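Local coordinates for protein probable zinc protease PqqL (Escherichia coli, PDB 6OFS) that probably acts as a periplasmic zinc metalloprotease of the M16 (insulinase) family, cutting peptide bonds with one bound zinc ion per subunit, at residues Q519-S524 / L580-A585. Numbering follows the deposited sequence.
Sequences QIIAVS and LLSVSA
Leu580 and Val523 run flank to flank off one face of the sheet, Leu580 CD2 settling against both valine methyls, 3.8 Å from Val523 CG1. Next along this face, Ile521 fits over Ser582: its CG1 lies 3.3 Å from Ser582 OG, with CG2 and CD1 also close to that oxygen, while CG2 reaches back to Leu580 CB. Gln519, bent at chi2 (82°), curls across the neighbouring strand, its amide filling the low ground by the serines: NE2 lies by Ser582 CB and OE1 by Ser584 CB. NE2 also comes within 3.2 Å of Val583 O, at too poor an angle for a hydrogen bond. Helix 848-862 covers the same face over Gln519, Ile521 and Val523. The strands are antiparallel neighbours in the mixed sheet of one M16-type alpha/beta domain, in the half of the chain remote from the zinc; 519-524 lies between 677-682 and 580-585. Four backbone hydrogen bonds set the register, including a nearly straight one from Ile520 N to Val583 O (2.8 Å, 176°). On the reverse face, the small Ala522 meets the base of Leu581, CB to CB 3.9 Å. Leu581 also touches Phe671 and Ile597, and helix 591-602 packs on Ile520 and Val583.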
ATOM      1  N   GLN A 519       1.366   8.970 -29.631  1.00 61.26           N
ATOM      2  CA  GLN A 519       0.572   9.535 -28.550  1.00 59.27           C
ATOM      3  C   GLN A 519      -0.823   8.921 -28.528  1.00 59.45           C
ATOM      4  O   GLN A 519      -1.500   8.858 -29.558  1.00 56.77           O
ATOM      5  CB  GLN A 519       0.482  11.064 -28.651  1.00 60.50           C
ATOM      6  CG  GLN A 519      -0.030  11.735 -27.373  1.00 68.64           C
ATOM      7  CD  GLN A 519       1.045  11.933 -26.333  1.00 88.07           C
ATOM      8  OE1 GLN A 519       2.130  12.464 -26.602  1.00 84.76           O
ATOM      9  NE2 GLN A 519       0.758  11.528 -25.109  1.00 80.18           N
ATOM     10  N   ILE A 520      -1.227   8.442 -27.339  1.00 54.49           N
ATOM     11  CA  ILE A 520      -2.558   7.923 -27.088  1.00 52.56           C
ATOM     12  C   ILE A 520      -3.161   8.809 -26.013  1.00 54.71           C
ATOM     13  O   ILE A 520      -2.583   8.933 -24.931  1.00 53.77           O
ATOM     14  CB  ILE A 520      -2.612   6.417 -26.709  1.00 55.00           C
ATOM     15  CG1 ILE A 520      -1.869   5.534 -27.749  1.00 55.45           C
ATOM     16  CG2 ILE A 520      -4.085   5.953 -26.514  1.00 54.66           C
ATOM     17  CD1 ILE A 520      -1.548   4.081 -27.296  1.00 56.50           C
ATOM     18  N   ILE A 521      -4.289   9.467 -26.328  1.00 50.79           N
ATOM     19  CA  ILE A 521      -5.025  10.254 -25.346  1.00 50.08           C
ATOM     20  C   ILE A 521      -6.415   9.684 -25.174  1.00 54.35           C
ATOM     21  O   ILE A 521      -7.251   9.796 -26.074  1.00 55.29           O
ATOM     22  CB  ILE A 521      -5.045  11.791 -25.520  1.00 53.10           C
ATOM     23  CG1 ILE A 521      -3.646  12.352 -25.853  1.00 54.53           C
ATOM     24  CG2 ILE A 521      -5.631  12.451 -24.254  1.00 51.53           C
ATOM     25  CD1 ILE A 521      -3.618  13.828 -26.190  1.00 59.18           C
ATOM     26  N   ALA A 522      -6.664   9.071 -24.007  1.00 49.54           N
ATOM     27  CA  ALA A 522      -7.979   8.551 -23.643  1.00 48.13           C
ATOM     28  C   ALA A 522      -8.729   9.762 -23.086  1.00 49.78           C
ATOM     29  O   ALA A 522      -8.235  10.461 -22.196  1.00 45.59           O
ATOM     30  CB  ALA A 522      -7.854   7.446 -22.601  1.00 48.32           C
ATOM     31  N   VAL A 523      -9.852  10.082 -23.732  1.00 49.18           N
ATOM     32  CA  VAL A 523     -10.697  11.233 -23.420  1.00 48.99           C
ATOM     33  C   VAL A 523     -12.005  10.687 -22.921  1.00 53.80           C
ATOM     34  O   VAL A 523     -12.708  10.011 -23.664  1.00 53.64           O
ATOM     35  CB  VAL A 523     -10.910  12.165 -24.656  1.00 52.76           C
ATOM     36  CG1 VAL A 523     -11.728  13.406 -24.290  1.00 52.40           C
ATOM     37  CG2 VAL A 523      -9.583  12.554 -25.315  1.00 52.53           C
ATOM     38  N   SER A 524     -12.326  10.972 -21.665  1.00 51.83           N
ATOM     39  CA  SER A 524     -13.583  10.557 -21.032  1.00 51.75           C
ATOM     40  C   SER A 524     -14.523  11.761 -21.033  1.00 57.45           C
ATOM     41  O   SER A 524     -14.054  12.885 -20.877  1.00 57.15           O
ATOM     42  CB  SER A 524     -13.320  10.100 -19.598  1.00 52.25           C
ATOM     43  OG  SER A 524     -14.519   9.838 -18.890  1.00 55.44           O
ATOM     44  N   LEU A 580      -8.657  13.468 -19.128  1.00 45.95           N
ATOM     45  CA  LEU A 580      -7.711  13.096 -20.164  1.00 46.55           C
ATOM     46  C   LEU A 580      -6.668  12.187 -19.573  1.00 52.65           C
ATOM     47  O   LEU A 580      -6.253  12.384 -18.437  1.00 53.70           O
ATOM     48  CB  LEU A 580      -7.048  14.323 -20.821  1.00 46.34           C
ATOM     49  CG  LEU A 580      -7.959  15.476 -21.257  1.00 50.58           C
ATOM     50  CD1 LEU A 580      -7.146  16.632 -21.763  1.00 50.73           C
ATOM     51  CD2 LEU A 580      -8.979  15.046 -22.314  1.00 52.32           C
ATOM     52  N   LEU A 581      -6.284  11.168 -20.322  1.00 48.30           N
ATOM     53  CA  LEU A 581      -5.253  10.246 -19.918  1.00 47.21           C
ATOM     54  C   LEU A 581      -4.311  10.173 -21.082  1.00 51.25           C
ATOM     55  O   LEU A 581      -4.664   9.626 -22.127  1.00 50.23           O
ATOM     56  CB  LEU A 581      -5.836   8.879 -19.524  1.00 46.76           C
ATOM     57  CG  LEU A 581      -4.844   7.747 -19.187  1.00 50.71           C
ATOM     58  CD1 LEU A 581      -3.914   8.115 -18.029  1.00 50.09           C
ATOM     59  CD2 LEU A 581      -5.583   6.441 -18.900  1.00 52.63           C
ATOM     60  N   SER A 582      -3.143  10.824 -20.932  1.00 49.36           N
ATOM     61  CA  SER A 582      -2.127  10.904 -21.976  1.00 50.11           C
ATOM     62  C   SER A 582      -0.989   9.935 -21.769  1.00 56.08           C
ATOM     63  O   SER A 582      -0.359   9.931 -20.715  1.00 55.32           O
ATOM     64  CB  SER A 582      -1.593  12.325 -22.115  1.00 52.58           C
ATOM     65  OG  SER A 582      -2.455  13.126 -22.901  1.00 62.87           O
ATOM     66  N   VAL A 583      -0.709   9.136 -22.805  1.00 54.44           N
ATOM     67  CA  VAL A 583       0.370   8.157 -22.825  1.00 55.09           C
ATOM     68  C   VAL A 583       1.184   8.307 -24.126  1.00 61.57           C
ATOM     69  O   VAL A 583       0.599   8.328 -25.213  1.00 62.25           O
ATOM     70  CB  VAL A 583      -0.169   6.722 -22.573  1.00 58.70           C
ATOM     71  CG1 VAL A 583       0.797   5.649 -23.063  1.00 58.69           C
ATOM     72  CG2 VAL A 583      -0.501   6.517 -21.096  1.00 57.74           C
ATOM     73  N   SER A 584       2.526   8.456 -23.995  1.00 58.22           N
ATOM     74  CA  SER A 584       3.476   8.593 -25.106  1.00 58.65           C
ATOM     75  C   SER A 584       4.320   7.327 -25.229  1.00 65.58           C
ATOM     76  O   SER A 584       4.567   6.664 -24.224  1.00 65.59           O
ATOM     77  CB  SER A 584       4.379   9.808 -24.906  1.00 60.60           C
ATOM     78  OG  SER A 584       5.578   9.494 -24.210  1.00 65.44           O
ATOM     79  N   ALA A 585       4.778   7.001 -26.448  1.00 63.99           N
ATOM     80  CA  ALA A 585       5.600   5.817 -26.723  1.00 64.79           C
ATOM     81  C   ALA A 585       6.380   5.968 -28.041  1.00 70.78           C
ATOM     82  O   ALA A 585       6.397   7.049 -28.632  1.00 70.75           O
ATOM     83  CB  ALA A 585       4.717   4.568 -26.771  1.00 65.40           C
TER